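Local coordinates for protein glycoside Hydrolase (PDB 5T99) that probably hydrolyses galactoside linkages of agarose-derived oligosaccharides as a family 2 glycoside hydrolase, and binds the sugar mimic galacto-isofagomine in its active-site pocket, at residues 186-191 with 202-207; 234-239 with 246-251; 611-616 with 699-704; 639-644 with 689-694. All blocks are in the same frame, centred on the assembly; numbering follows the deposited sequence.

Contact 1: residues 186-191 with 202-207; sequences GVYVTT and QIETTV. With EDO (1,2-ethanediol), chain K; EDO (1,2-ethanediol), chain J.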
loop_
_atom_site.group_PDB
_atom_site.type_symbol
_atom_site.label_atom_id
_atom_site.label_comp_id
_atom_site.label_asym_id
_atom_site.label_seq_id
_atom_site.Cartn_x
_atom_site.Cartn_y
_atom_site.Cartn_z
ATOM N N GLY A 186 -13.220 -19.357 -3.016
ATOM C CA GLY A 186 -13.747 -20.668 -2.658
ATOM C C GLY A 186 -12.828 -21.638 -1.931
ATOM O O GLY A 186 -13.236 -22.778 -1.683
ATOM N N VAL A 187 -11.601 -21.211 -1.613
ATOM C CA VAL A 187 -10.682 -21.994 -0.774
ATOM C C VAL A 187 -10.181 -21.139 0.390
ATOM O O VAL A 187 -9.784 -19.994 0.208
ATOM C CB VAL A 187 -9.477 -22.527 -1.573
ATOM C CG1 VAL A 187 -8.506 -23.269 -0.658
ATOM C CG2 VAL A 187 -9.943 -23.427 -2.706
ATOM N N TYR A 188 -10.193 -21.725 1.581
ATOM C CA TYR A 188 -9.818 -21.051 2.806
ATOM C C TYR A 188 -8.768 -21.924 3.513
ATOM O O TYR A 188 -9.091 -23.005 3.994
ATOM C CB TYR A 188 -11.094 -20.842 3.645
ATOM C CG TYR A 188 -10.935 -20.290 5.043
ATOM C CD1 TYR A 188 -9.881 -19.430 5.398
ATOM C CD2 TYR A 188 -11.884 -20.601 6.027
ATOM C CE1 TYR A 188 -9.784 -18.914 6.691
ATOM C CE2 TYR A 188 -11.794 -20.087 7.313
ATOM C CZ TYR A 188 -10.748 -19.249 7.647
ATOM O OH TYR A 188 -10.677 -18.776 8.948
ATOM N N VAL A 189 -7.518 -21.443 3.550
ATOM C CA VAL A 189 -6.358 -22.185 4.044
ATOM C C VAL A 189 -5.920 -21.632 5.397
ATOM O O VAL A 189 -5.608 -20.440 5.496
ATOM C CB VAL A 189 -5.174 -22.038 3.064
ATOM C CG1 VAL A 189 -3.952 -22.832 3.546
ATOM C CG2 VAL A 189 -5.587 -22.455 1.654
ATOM N N THR A 190 -5.883 -22.486 6.420
ATOM C CA THR A 190 -5.418 -22.115 7.763
ATOM C C THR A 190 -4.325 -23.076 8.224
ATOM O O THR A 190 -4.104 -24.112 7.588
ATOM C CB THR A 190 -6.579 -22.099 8.775
ATOM O OG1 THR A 190 -7.283 -23.364 8.771
ATOM C CG2 THR A 190 -7.553 -20.952 8.435
ATOM N N THR A 191 -3.628 -22.718 9.304
ATOM C CA THR A 191 -2.539 -23.535 9.861
ATOM C C THR A 191 -2.671 -23.642 11.383
ATOM O O THR A 191 -1.992 -22.923 12.140
ATOM C CB THR A 191 -1.143 -23.000 9.480
ATOM O OG1 THR A 191 -1.005 -21.640 9.897
ATOM C CG2 THR A 191 -0.918 -23.085 7.999
ATOM N N GLN A 202 -4.807 -26.809 7.131
ATOM C CA GLN A 202 -6.217 -27.143 7.075
ATOM C C GLN A 202 -6.813 -26.372 5.909
ATOM O O GLN A 202 -6.527 -25.188 5.739
ATOM C CB GLN A 202 -6.890 -26.761 8.407
ATOM C CG GLN A 202 -8.404 -26.960 8.463
ATOM C CD GLN A 202 -9.011 -26.501 9.778
ATOM O OE1 GLN A 202 -9.832 -25.576 9.823
ATOM N NE2 GLN A 202 -8.625 -27.147 10.848
ATOM N N ILE A 203 -7.633 -27.042 5.101
ATOM C CA ILE A 203 -8.150 -26.463 3.849
ATOM C C ILE A 203 -9.643 -26.715 3.710
ATOM O O ILE A 203 -10.083 -27.868 3.714
ATOM C CB ILE A 203 -7.432 -27.035 2.611
ATOM C CG1 ILE A 203 -5.914 -26.784 2.700
ATOM C CG2 ILE A 203 -8.007 -26.421 1.331
ATOM C CD1 ILE A 203 -5.098 -27.583 1.704
ATOM N N GLU A 204 -10.406 -25.629 3.585
ATOM C CA GLU A 204 -11.830 -25.696 3.294
ATOM C C GLU A 204 -12.055 -25.423 1.818
ATOM O O GLU A 204 -11.676 -24.367 1.332
ATOM C CB GLU A 204 -12.625 -24.676 4.110
ATOM C CG GLU A 204 -14.136 -24.850 3.989
ATOM C CD GLU A 204 -14.891 -23.638 4.484
ATOM O OE1 GLU A 204 -15.375 -23.679 5.625
ATOM O OE2 GLU A 204 -14.973 -22.647 3.738
ATOM N N THR A 205 -12.690 -26.369 1.131
ATOM C CA THR A 205 -12.993 -26.242 -0.291
ATOM C C THR A 205 -14.504 -26.035 -0.465
ATOM O O THR A 205 -15.298 -26.762 0.120
ATOM C CB THR A 205 -12.546 -27.499 -1.074
ATOM O OG1 THR A 205 -11.213 -27.846 -0.695
ATOM C CG2 THR A 205 -12.582 -27.271 -2.576
ATOM N N THR A 206 -14.869 -25.047 -1.280
ATOM C CA THR A 206 -16.249 -24.793 -1.681
ATOM C C THR A 206 -16.387 -25.212 -3.141
ATOM O O THR A 206 -15.578 -24.821 -3.988
ATOM C CB THR A 206 -16.607 -23.288 -1.538
ATOM O OG1 THR A 206 -16.369 -22.851 -0.193
ATOM C CG2 THR A 206 -18.072 -23.024 -1.897
ATOM N N VAL A 207 -17.411 -26.001 -3.435
ATOM C CA VAL A 207 -17.661 -26.458 -4.804
ATOM C C VAL A 207 -19.107 -26.168 -5.175
ATOM O O VAL A 207 -20.021 -26.453 -4.392
ATOM C CB VAL A 207 -17.365 -27.968 -4.979
ATOM C CG1 VAL A 207 -17.636 -28.402 -6.416
ATOM C CG2 VAL A 207 -15.928 -28.282 -4.582
HETATM C C1 EDO K . -16.840 -20.965 6.023
HETATM O O1 EDO K . -17.389 -22.085 6.732
HETATM C C2 EDO K . -16.682 -19.735 6.908
HETATM O O2 EDO K . -17.155 -18.561 6.235
HETATM C C1 EDO J . -3.304 -18.157 6.654
HETATM O O1 EDO J . -4.729 -18.140 6.380
HETATM C C2 EDO J . -2.512 -18.994 5.642
HETATM O O2 EDO J . -1.578 -18.204 4.875
HETATM O O HOH W 1 -8.996 -23.786 6.777
HETATM O O HOH W 2 -7.999 -23.074 11.376
#
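Tyr188 and Glu204 form the central hydrogen-bonded pair of an antiparallel beta hairpin, strands 180-194 and 198-209, in the beta-sandwich domain of this family 2 enzyme. The strand axes approach to 4.7 Å and run at 171° to each other. Backbone bonds set the register: Glu204 N gives a nearly straight bond of 3.0 Å to Tyr188 O, Tyr188 N returns one to Glu204 O, Thr190 and Gln202 repeat the exchange, and Thr206 N donates to Gly186 O. Apolar contact occupies the face bearing Val187, Val189 and Ile203, where Val187 CG1 meets Ile203 CG2 at 3.8 Å; Leu270 of strand 268-276 packs against all three. On the other face Tyr188 and Glu204 meet at their bases, CB to CB 4.2 Å. With CG anti to the backbone N (chi1 -172°) and the chain extended, Glu204 places OE2 loosely at the edge of the Tyr188 ring, near its plane, while OE1 accepts from O1 of an ethanediol, probably from the crystallisation liquor, at 2.8 Å. Cutting Glu204 back to alanine would remove the carboxylate, and that hydroxyl would probably lose this acceptor. Tyr188 itself reaches the catalytic-barrel side, bonding Asp442 through OH and making a cation-pi contact with Arg404. Water joins the polar atoms: one molecule donates to Tyr188 O at 2.9 Å and also bonds Thr190 OG1 at 2.7 Å.

Contact 2: residues 234-239 with 246-251; sequences LNDNVE and GKTLAY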
loop_
_atom_site.group_PDB
_atom_site.type_symbol
_atom_site.label_atom_id
_atom_site.label_comp_id
_atom_site.label_asym_id
_atom_site.label_seq_id
_atom_site.Cartn_x
_atom_site.Cartn_y
_atom_site.Cartn_z
ATOM N N LEU A 234 -3.101 -33.699 -0.612
ATOM C CA LEU A 234 -4.189 -33.995 0.309
ATOM C C LEU A 234 -5.422 -34.231 -0.537
ATOM O O LEU A 234 -5.788 -33.381 -1.355
ATOM C CB LEU A 234 -4.436 -32.843 1.279
ATOM C CG LEU A 234 -5.692 -32.949 2.172
ATOM C CD1 LEU A 234 -5.711 -34.214 3.030
ATOM C CD2 LEU A 234 -5.809 -31.704 3.047
ATOM N N ASN A 235 -6.047 -35.386 -0.338
ATOM C CA ASN A 235 -7.276 -35.721 -1.009
ATOM C C ASN A 235 -8.479 -35.449 -0.103
ATOM O O ASN A 235 -8.405 -35.559 1.136
ATOM C CB ASN A 235 -7.246 -37.176 -1.480
ATOM C CG ASN A 235 -6.464 -37.344 -2.772
ATOM O OD1 ASN A 235 -6.913 -36.919 -3.839
ATOM N ND2 ASN A 235 -5.286 -37.947 -2.683
ATOM N N ASP A 236 -9.579 -35.073 -0.737
ATOM C CA ASP A 236 -10.832 -34.805 -0.048
ATOM C C ASP A 236 -11.949 -35.086 -1.045
ATOM O O ASP A 236 -11.669 -35.465 -2.183
ATOM C CB ASP A 236 -10.844 -33.346 0.454
ATOM C CG ASP A 236 -11.884 -33.088 1.531
ATOM O OD1 ASP A 236 -12.498 -34.068 2.022
ATOM O OD2 ASP A 236 -12.096 -31.891 1.878
ATOM N N ASN A 237 -13.196 -34.957 -0.616
ATOM C CA ASN A 237 -14.319 -35.017 -1.528
ATOM C C ASN A 237 -15.534 -34.330 -0.944
ATOM O O ASN A 237 -15.601 -34.074 0.262
ATOM C CB ASN A 237 -14.661 -36.471 -1.870
ATOM C CG ASN A 237 -14.924 -37.311 -0.639
ATOM O OD1 ASN A 237 -15.989 -37.233 -0.033
ATOM N ND2 ASN A 237 -13.936 -38.098 -0.244
ATOM N N VAL A 238 -16.507 -34.058 -1.807
ATOM C CA VAL A 238 -17.731 -33.399 -1.386
ATOM C C VAL A 238 -18.924 -33.826 -2.245
ATOM O O VAL A 238 -18.812 -33.928 -3.462
ATOM C CB VAL A 238 -17.528 -31.868 -1.391
ATOM C CG1 VAL A 238 -17.299 -31.341 -2.805
ATOM C CG2 VAL A 238 -18.694 -31.162 -0.708
ATOM N N GLU A 239 -20.047 -34.119 -1.585
ATOM C CA GLU A 239 -21.343 -34.305 -2.251
ATOM C C GLU A 239 -22.064 -32.966 -2.345
ATOM O O GLU A 239 -22.266 -32.294 -1.340
ATOM C CB GLU A 239 -22.243 -35.273 -1.481
ATOM C CG GLU A 239 -21.864 -36.743 -1.598
ATOM C CD GLU A 239 -23.076 -37.668 -1.550
ATOM O OE1 GLU A 239 -23.212 -38.418 -0.555
ATOM O OE2 GLU A 239 -23.893 -37.634 -2.505
ATOM N N GLY A 246 -21.590 -26.792 -1.898
ATOM C CA GLY A 246 -21.213 -27.524 -0.684
ATOM C C GLY A 246 -19.801 -27.190 -0.244
ATOM O O GLY A 246 -19.005 -26.695 -1.047
ATOM N N LYS A 247 -19.507 -27.459 1.028
ATOM C CA LYS A 247 -18.185 -27.209 1.620
ATOM C C LYS A 247 -17.648 -28.443 2.310
ATOM O O LYS A 247 -18.403 -29.224 2.880
ATOM C CB LYS A 247 -18.245 -26.086 2.653
ATOM C CG LYS A 247 -18.525 -24.706 2.077
ATOM C CD LYS A 247 -18.889 -23.726 3.172
ATOM C CE LYS A 247 -18.936 -22.323 2.627
ATOM N NZ LYS A 247 -19.461 -21.364 3.637
ATOM N N THR A 248 -16.330 -28.580 2.295
ATOM C CA THR A 248 -15.658 -29.695 2.925
ATOM C C THR A 248 -14.342 -29.225 3.500
ATOM O O THR A 248 -13.730 -28.299 2.980
ATOM C CB THR A 248 -15.439 -30.864 1.929
ATOM O OG1 THR A 248 -14.736 -31.935 2.577
ATOM C CG2 THR A 248 -14.676 -30.405 0.681
ATOM N N LEU A 249 -13.924 -29.896 4.569
ATOM C CA LEU A 249 -12.717 -29.583 5.314
ATOM C C LEU A 249 -11.818 -30.808 5.437
ATOM O O LEU A 249 -12.286 -31.910 5.712
ATOM C CB LEU A 249 -13.094 -29.092 6.708
ATOM C CG LEU A 249 -13.264 -27.585 6.860
ATOM C CD1 LEU A 249 -14.022 -27.268 8.143
ATOM C CD2 LEU A 249 -11.904 -26.895 6.857
ATOM N N ALA A 250 -10.525 -30.596 5.230
ATOM C CA ALA A 250 -9.508 -31.630 5.387
ATOM C C ALA A 250 -8.226 -30.975 5.892
ATOM O O ALA A 250 -8.101 -29.761 5.853
ATOM C CB ALA A 250 -9.251 -32.300 4.051
ATOM N N TYR A 251 -7.268 -31.777 6.339
ATOM C CA TYR A 251 -5.970 -31.260 6.785
ATOM C C TYR A 251 -4.860 -32.218 6.373
ATOM O O TYR A 251 -5.089 -33.405 6.130
ATOM C CB TYR A 251 -5.936 -31.046 8.307
ATOM C CG TYR A 251 -5.920 -32.357 9.046
ATOM C CD1 TYR A 251 -4.720 -32.923 9.484
ATOM C CD2 TYR A 251 -7.098 -33.075 9.232
ATOM C CE1 TYR A 251 -4.697 -34.161 10.119
ATOM C CE2 TYR A 251 -7.091 -34.305 9.868
ATOM C CZ TYR A 251 -5.890 -34.841 10.309
ATOM O OH TYR A 251 -5.892 -36.040 10.930
#
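The Asp236 carboxylate lies between Ala250 and Thr248: the Ala250 methyl sits over one face, its CB 3.7 Å from Asp236 CG, while the Thr248 hydroxyl approaches from the opposite side of the plane. Thr248 OG1 donates to Asp236 OD2 at 2.7 Å on the syn side, lifted 30° out of the carboxylate plane. Asp236 OD1 is used within its own strand, accepting a weak bond from Asn237 N. The first torsions explain the meeting: Asp236 CG is anti to its backbone N (chi1 -162°) and Thr248 OG1 likewise (chi1 178°), which brings the two polar ends together from opposite directions. A leucine in place of Asp236 would probably leave the Thr248 hydroxyl without this acceptor and deprive Asn237 N of its weak one. Consecutive in the chain, strands 230-240 and 245-255 form a beta arch rather than a hairpin: no backbone hydrogen bond joins the two segments, their axes stand 6.8 Å apart, and each pairs in a different sheet of the sandwich, with 215-224 and 198-209 respectively. Apolar groups flank the polar pair. On one flank Val238 CB packs on Thr248 CG2 at 3.8 Å. On the other, Leu234 spreads its branches: Leu234 CD2 lies 3.6 Å from Ala250 CB. The second branch, Leu234 CD1, comes to 3.3 Å from Tyr251 O.

Contact 3: residues 611-616 with 699-704; sequences PMVHIL and LKAEKT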
loop_
_atom_site.group_PDB
_atom_site.type_symbol
_atom_site.label_atom_id
_atom_site.label_comp_id
_atom_site.label_asym_id
_atom_site.label_seq_id
_atom_site.Cartn_x
_atom_site.Cartn_y
_atom_site.Cartn_z
ATOM N N PRO A 611 24.576 0.081 11.037
ATOM C CA PRO A 611 25.044 1.414 11.439
ATOM C C PRO A 611 24.790 2.488 10.386
ATOM O O PRO A 611 25.011 2.266 9.207
ATOM C CB PRO A 611 26.542 1.204 11.658
ATOM C CG PRO A 611 26.650 -0.230 12.057
ATOM C CD PRO A 611 25.638 -0.936 11.210
ATOM N N MET A 612 24.265 3.623 10.809
ATOM C CA MET A 612 24.011 4.731 9.889
ATOM C C MET A 612 24.167 6.068 10.607
ATOM O O MET A 612 24.282 6.156 11.849
ATOM C CB MET A 612 22.624 4.618 9.213
ATOM C CG MET A 612 21.422 4.548 10.168
ATOM S SD MET A 612 20.945 6.068 11.057
ATOM C CE MET A 612 20.521 7.147 9.694
ATOM N N VAL A 613 24.190 7.106 9.795
ATOM C CA VAL A 613 24.278 8.452 10.286
ATOM C C VAL A 613 23.731 9.323 9.166
ATOM O O VAL A 613 23.901 9.011 7.976
ATOM C CB VAL A 613 25.731 8.811 10.693
ATOM C CG1 VAL A 613 26.646 8.889 9.476
ATOM C CG2 VAL A 613 25.771 10.110 11.480
ATOM N N HIS A 614 23.016 10.369 9.550
ATOM C CA HIS A 614 22.441 11.299 8.586
ATOM C C HIS A 614 22.474 12.691 9.191
ATOM O O HIS A 614 22.280 12.851 10.402
ATOM C CB HIS A 614 21.013 10.881 8.225
ATOM C CG HIS A 614 20.255 11.897 7.429
ATOM N ND1 HIS A 614 20.274 11.928 6.052
ATOM C CD2 HIS A 614 19.428 12.896 7.818
ATOM C CE1 HIS A 614 19.500 12.911 5.625
ATOM N NE2 HIS A 614 18.973 13.512 6.678
ATOM N N ILE A 615 22.715 13.678 8.336
ATOM C CA ILE A 615 22.953 15.046 8.761
ATOM C C ILE A 615 21.976 15.965 8.025
ATOM O O ILE A 615 21.585 15.698 6.873
ATOM C CB ILE A 615 24.437 15.456 8.556
ATOM C CG1 ILE A 615 24.683 16.874 9.068
ATOM C CG2 ILE A 615 24.855 15.350 7.095
ATOM C CD1 ILE A 615 26.149 17.206 9.252
ATOM N N LEU A 616 21.547 17.005 8.733
ATOM C CA LEU A 616 20.721 18.059 8.166
ATOM C C LEU A 616 21.017 19.374 8.911
ATOM O O LEU A 616 21.421 19.326 10.080
ATOM C CB LEU A 616 19.222 17.671 8.170
ATOM C CG LEU A 616 18.326 17.238 9.352
ATOM C CD1 LEU A 616 18.930 16.146 10.213
ATOM C CD2 LEU A 616 17.863 18.410 10.199
ATOM N N LEU A 699 35.046 3.952 14.329
ATOM C CA LEU A 699 34.235 4.558 13.284
ATOM C C LEU A 699 33.305 3.516 12.649
ATOM O O LEU A 699 33.762 2.475 12.191
ATOM C CB LEU A 699 35.130 5.179 12.212
ATOM C CG LEU A 699 34.427 5.817 11.015
ATOM C CD1 LEU A 699 33.611 7.030 11.448
ATOM C CD2 LEU A 699 35.439 6.207 9.951
ATOM N N LYS A 700 32.007 3.817 12.626
ATOM C CA LYS A 700 30.972 2.915 12.097
ATOM C C LYS A 700 30.199 3.455 10.883
ATOM O O LYS A 700 29.653 2.668 10.109
ATOM C CB LYS A 700 29.991 2.559 13.219
ATOM C CG LYS A 700 30.624 1.822 14.397
ATOM C CD LYS A 700 30.327 0.326 14.429
ATOM C CE LYS A 700 31.050 -0.448 13.346
ATOM N NZ LYS A 700 30.556 -1.857 13.276
ATOM N N ALA A 701 30.129 4.779 10.737
ATOM C CA ALA A 701 29.568 5.418 9.549
ATOM C C ALA A 701 29.984 6.878 9.484
ATOM O O ALA A 701 30.340 7.487 10.504
ATOM C CB ALA A 701 28.054 5.328 9.566
ATOM N N GLU A 702 29.921 7.445 8.286
ATOM C CA GLU A 702 30.154 8.881 8.117
ATOM C C GLU A 702 29.485 9.461 6.866
ATOM O O GLU A 702 29.269 8.763 5.880
ATOM C CB GLU A 702 31.667 9.225 8.204
ATOM C CG GLU A 702 32.526 9.145 6.949
ATOM C CD GLU A 702 33.922 9.739 7.179
ATOM O OE1 GLU A 702 34.584 9.384 8.179
ATOM O OE2 GLU A 702 34.356 10.581 6.369
ATOM N N LYS A 703 29.120 10.736 6.949
ATOM C CA LYS A 703 28.558 11.463 5.819
ATOM C C LYS A 703 29.187 12.841 5.760
ATOM O O LYS A 703 29.564 13.411 6.786
ATOM C CB LYS A 703 27.037 11.610 5.934
ATOM C CG LYS A 703 26.247 10.311 5.923
ATOM C CD LYS A 703 26.222 9.646 4.553
ATOM C CE LYS A 703 25.451 8.335 4.625
ATOM N NZ LYS A 703 25.408 7.650 3.310
ATOM N N THR A 704 29.287 13.361 4.542
ATOM C CA THR A 704 29.836 14.678 4.276
ATOM C C THR A 704 28.836 15.417 3.403
ATOM O O THR A 704 28.343 14.853 2.422
ATOM C CB THR A 704 31.200 14.548 3.552
ATOM O OG1 THR A 704 32.188 14.098 4.483
ATOM C CG2 THR A 704 31.663 15.882 2.959
#
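Val613 buries the largest area of any residue in this contact, pressing CG1 against Ala701 CB at 3.8 Å and, at the same separation, against Glu702 CA. Its chi1 of 68° puts CG1 between the backbone N and the carbonyl carbon, where that one methyl serves both neighbours. The Lys703 chain touches Val613 from the other flank: its CG lies 3.4 Å from Val613 O and 3.8 Å from Val613 CG1. A bend at chi2 (-72°) then turns the aliphatic chain past that carbonyl, CE still within 3.8 Å of Val613 O, and the amino end leads away from segment 611-616. At the start of the contact Pro611 CB packs on Lys700, meeting its CB at 4.0 Å. No hydrogen bond crosses between the segments, so the attachment is by side-chain packing and chain-to-carbonyl contact.

One shell further out, Met612 is fixed by its backbone, N bonding to Asn634 OD1 and O accepting from Thr633 OG1, which sets the strand from which Val613 projects. Opposite it, Lys700 and Ala701 both face Ala692, a classic beta bulge. Strand 613-616 pairs with 626-633, strand 699-706 with 687-693; the axes of segments 613-616 and 699-704 approach to 6.5 Å and cross at -25°. Facing border strands from two separate sheets, joined through side chains, are the arrangement of a beta sandwich closing along one edge.

Contact 4: residues 639-644 with 689-694; sequences ELFLNG and TVKAYN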
loop_
_atom_site.group_PDB
_atom_site.type_symbol
_atom_site.label_atom_id
_atom_site.label_comp_id
_atom_site.label_asym_id
_atom_site.label_seq_id
_atom_site.Cartn_x
_atom_site.Cartn_y
_atom_site.Cartn_z
ATOM N N GLU A 639 30.448 12.849 16.014
ATOM C CA GLU A 639 31.327 14.018 16.068
ATOM C C GLU A 639 31.196 14.769 14.761
ATOM O O GLU A 639 31.247 14.163 13.699
ATOM C CB GLU A 639 32.787 13.591 16.289
ATOM C CG GLU A 639 33.751 14.749 16.575
ATOM C CD GLU A 639 35.109 14.310 17.115
ATOM O OE1 GLU A 639 35.468 13.120 16.995
ATOM O OE2 GLU A 639 35.827 15.172 17.659
ATOM N N LEU A 640 31.022 16.086 14.855
ATOM C CA LEU A 640 30.825 16.960 13.702
ATOM C C LEU A 640 32.136 17.697 13.384
ATOM O O LEU A 640 32.856 18.123 14.296
ATOM C CB LEU A 640 29.704 17.954 14.020
ATOM C CG LEU A 640 29.062 18.738 12.878
ATOM C CD1 LEU A 640 28.397 17.803 11.877
ATOM C CD2 LEU A 640 28.035 19.727 13.406
ATOM N N PHE A 641 32.445 17.832 12.095
ATOM C CA PHE A 641 33.683 18.468 11.636
ATOM C C PHE A 641 33.341 19.500 10.577
ATOM O O PHE A 641 32.714 19.149 9.582
ATOM C CB PHE A 641 34.654 17.432 11.038
ATOM C CG PHE A 641 35.251 16.473 12.049
ATOM C CD1 PHE A 641 36.480 16.744 12.653
ATOM C CD2 PHE A 641 34.599 15.280 12.378
ATOM C CE1 PHE A 641 37.041 15.856 13.575
ATOM C CE2 PHE A 641 35.154 14.390 13.298
ATOM C CZ PHE A 641 36.375 14.679 13.899
ATOM N N LEU A 642 33.729 20.763 10.793
ATOM C CA LEU A 642 33.557 21.821 9.784
ATOM C C LEU A 642 34.914 22.180 9.182
ATOM O O LEU A 642 35.782 22.696 9.883
ATOM C CB LEU A 642 32.910 23.065 10.397
ATOM C CG LEU A 642 32.713 24.273 9.471
ATOM C CD1 LEU A 642 31.854 23.930 8.259
ATOM C CD2 LEU A 642 32.112 25.429 10.255
ATOM N N ASN A 643 35.079 21.907 7.885
ATOM C CA ASN A 643 36.362 22.077 7.177
ATOM C C ASN A 643 37.554 21.448 7.926
ATOM O O ASN A 643 38.615 22.057 8.051
ATOM C CB ASN A 643 36.611 23.562 6.892
ATOM C CG ASN A 643 35.603 24.138 5.927
ATOM O OD1 ASN A 643 35.449 23.640 4.821
ATOM N ND2 ASN A 643 34.909 25.194 6.336
ATOM N N GLY A 644 37.357 20.239 8.441
ATOM C CA GLY A 644 38.387 19.541 9.201
ATOM C C GLY A 644 38.441 19.825 10.696
ATOM O O GLY A 644 38.976 19.009 11.442
ATOM N N THR A 689 31.327 17.514 7.875
ATOM C CA THR A 689 31.416 16.060 7.931
ATOM C C THR A 689 31.019 15.530 9.314
ATOM O O THR A 689 31.449 16.058 10.333
ATOM C CB THR A 689 32.837 15.591 7.559
ATOM O OG1 THR A 689 33.135 15.999 6.219
ATOM C CG2 THR A 689 32.965 14.078 7.657
ATOM N N VAL A 690 30.195 14.483 9.329
ATOM C CA VAL A 690 29.762 13.836 10.572
ATOM C C VAL A 690 30.324 12.425 10.618
ATOM O O VAL A 690 30.274 11.704 9.624
ATOM C CB VAL A 690 28.220 13.819 10.761
ATOM C CG1 VAL A 690 27.489 13.085 9.640
ATOM C CG2 VAL A 690 27.873 13.207 12.109
ATOM N N LYS A 691 30.856 12.054 11.777
ATOM C CA LYS A 691 31.408 10.736 11.997
ATOM C C LYS A 691 30.685 10.094 13.166
ATOM O O LYS A 691 30.622 10.682 14.241
ATOM C CB LYS A 691 32.899 10.838 12.289
ATOM C CG LYS A 691 33.713 11.267 11.081
ATOM C CD LYS A 691 35.209 11.245 11.362
ATOM C CE LYS A 691 35.968 11.904 10.224
ATOM N NZ LYS A 691 37.423 11.922 10.483
ATOM N N ALA A 692 30.154 8.889 12.942
ATOM C CA ALA A 692 29.436 8.130 13.960
ATOM C C ALA A 692 30.323 7.007 14.480
ATOM O O ALA A 692 30.924 6.272 13.685
ATOM C CB ALA A 692 28.148 7.557 13.383
ATOM N N TYR A 693 30.385 6.876 15.807
ATOM C CA TYR A 693 31.213 5.879 16.470
ATOM C C TYR A 693 30.400 5.007 17.426
ATOM O O TYR A 693 29.381 5.436 17.961
ATOM C CB TYR A 693 32.319 6.555 17.289
ATOM C CG TYR A 693 33.164 7.572 16.551
ATOM C CD1 TYR A 693 34.300 7.183 15.846
ATOM C CD2 TYR A 693 32.845 8.930 16.584
ATOM C CE1 TYR A 693 35.088 8.113 15.178
ATOM C CE2 TYR A 693 33.625 9.863 15.914
ATOM C CZ TYR A 693 34.747 9.450 15.214
ATOM O OH TYR A 693 35.528 10.371 14.550
ATOM N N ASN A 694 30.881 3.789 17.664
ATOM C CA ASN A 694 30.366 2.958 18.749
ATOM C C ASN A 694 31.005 3.405 20.074
ATOM O O ASN A 694 31.763 4.380 20.088
ATOM C CB ASN A 694 30.554 1.453 18.443
ATOM C CG ASN A 694 32.018 1.009 18.380
ATOM O OD1 ASN A 694 32.946 1.740 18.745
ATOM N ND2 ASN A 694 32.220 -0.220 17.920
#
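Glu639 with Lys691 and Phe641 with Thr689 are the hydrogen-bonded pairs of an antiparallel ladder, four N-H...O bonds of 2.7 to 2.9 Å between Glu639 N and Lys691 O, Lys691 N and Glu639 O, Phe641 N and Thr689 O, and Thr689 N and Phe641 O, with the strand axes 4.7 Å apart. On the face shared by these four residues, Lys691 crosses Phe641 at about a right angle. With CG anti to the carbonyl carbon (chi1 -69°) and the chain straight beyond it, Lys691 brings CD obliquely to within 3.7 Å of Phe641 CE2 and carries NZ over the ring face in a cation-pi contact, 4.7 Å from the centroid and 23° off the normal. The carbonyl oxygen Thr689 O lies in the plane of the same ring, at its edge. Strands 637-642 and 687-693 are the two inner strands of a four-stranded antiparallel sheet, one half of a beta sandwich in the DUF4982 region. Leu640 and Val690 turn to the opposite face, Leu640 CD1 reaching Val690 CB at 4.1 Å, and both pack on Ile615 of the other sheet. Tyr693 adds a second aromatic contact: Glu639 CB sits at its ring edge, in plane, 3.8 Å from Tyr693 CE2. The Glu639 carboxylate is turned 62° from that ring, and its OE2 bonds to Ser646 OG in the neighbouring strand.

The four contacts form two clusters on opposite sides of the chain's centre. Contacts 1 and 2, centres 9 Å apart, share one sandwich: segments 202-207 and 246-251 are hydrogen-bonded neighbours, with Ile203 N to Ala250 O at 2.9 Å, so the hairpin of contact 1 continues into the arch of contact 2. Contacts 3 and 4, centres 8 Å apart, share another: strands 687-693 and 699-706 pair, and Ile615 CD1 meets Leu640 CD1 at 3.5 Å between the sheets. From contact 1 to contact 3 the centres span about 50 Å. None of the four supplies a residue to the galacto-isofagomine pocket, which includes Glu417 and Glu494.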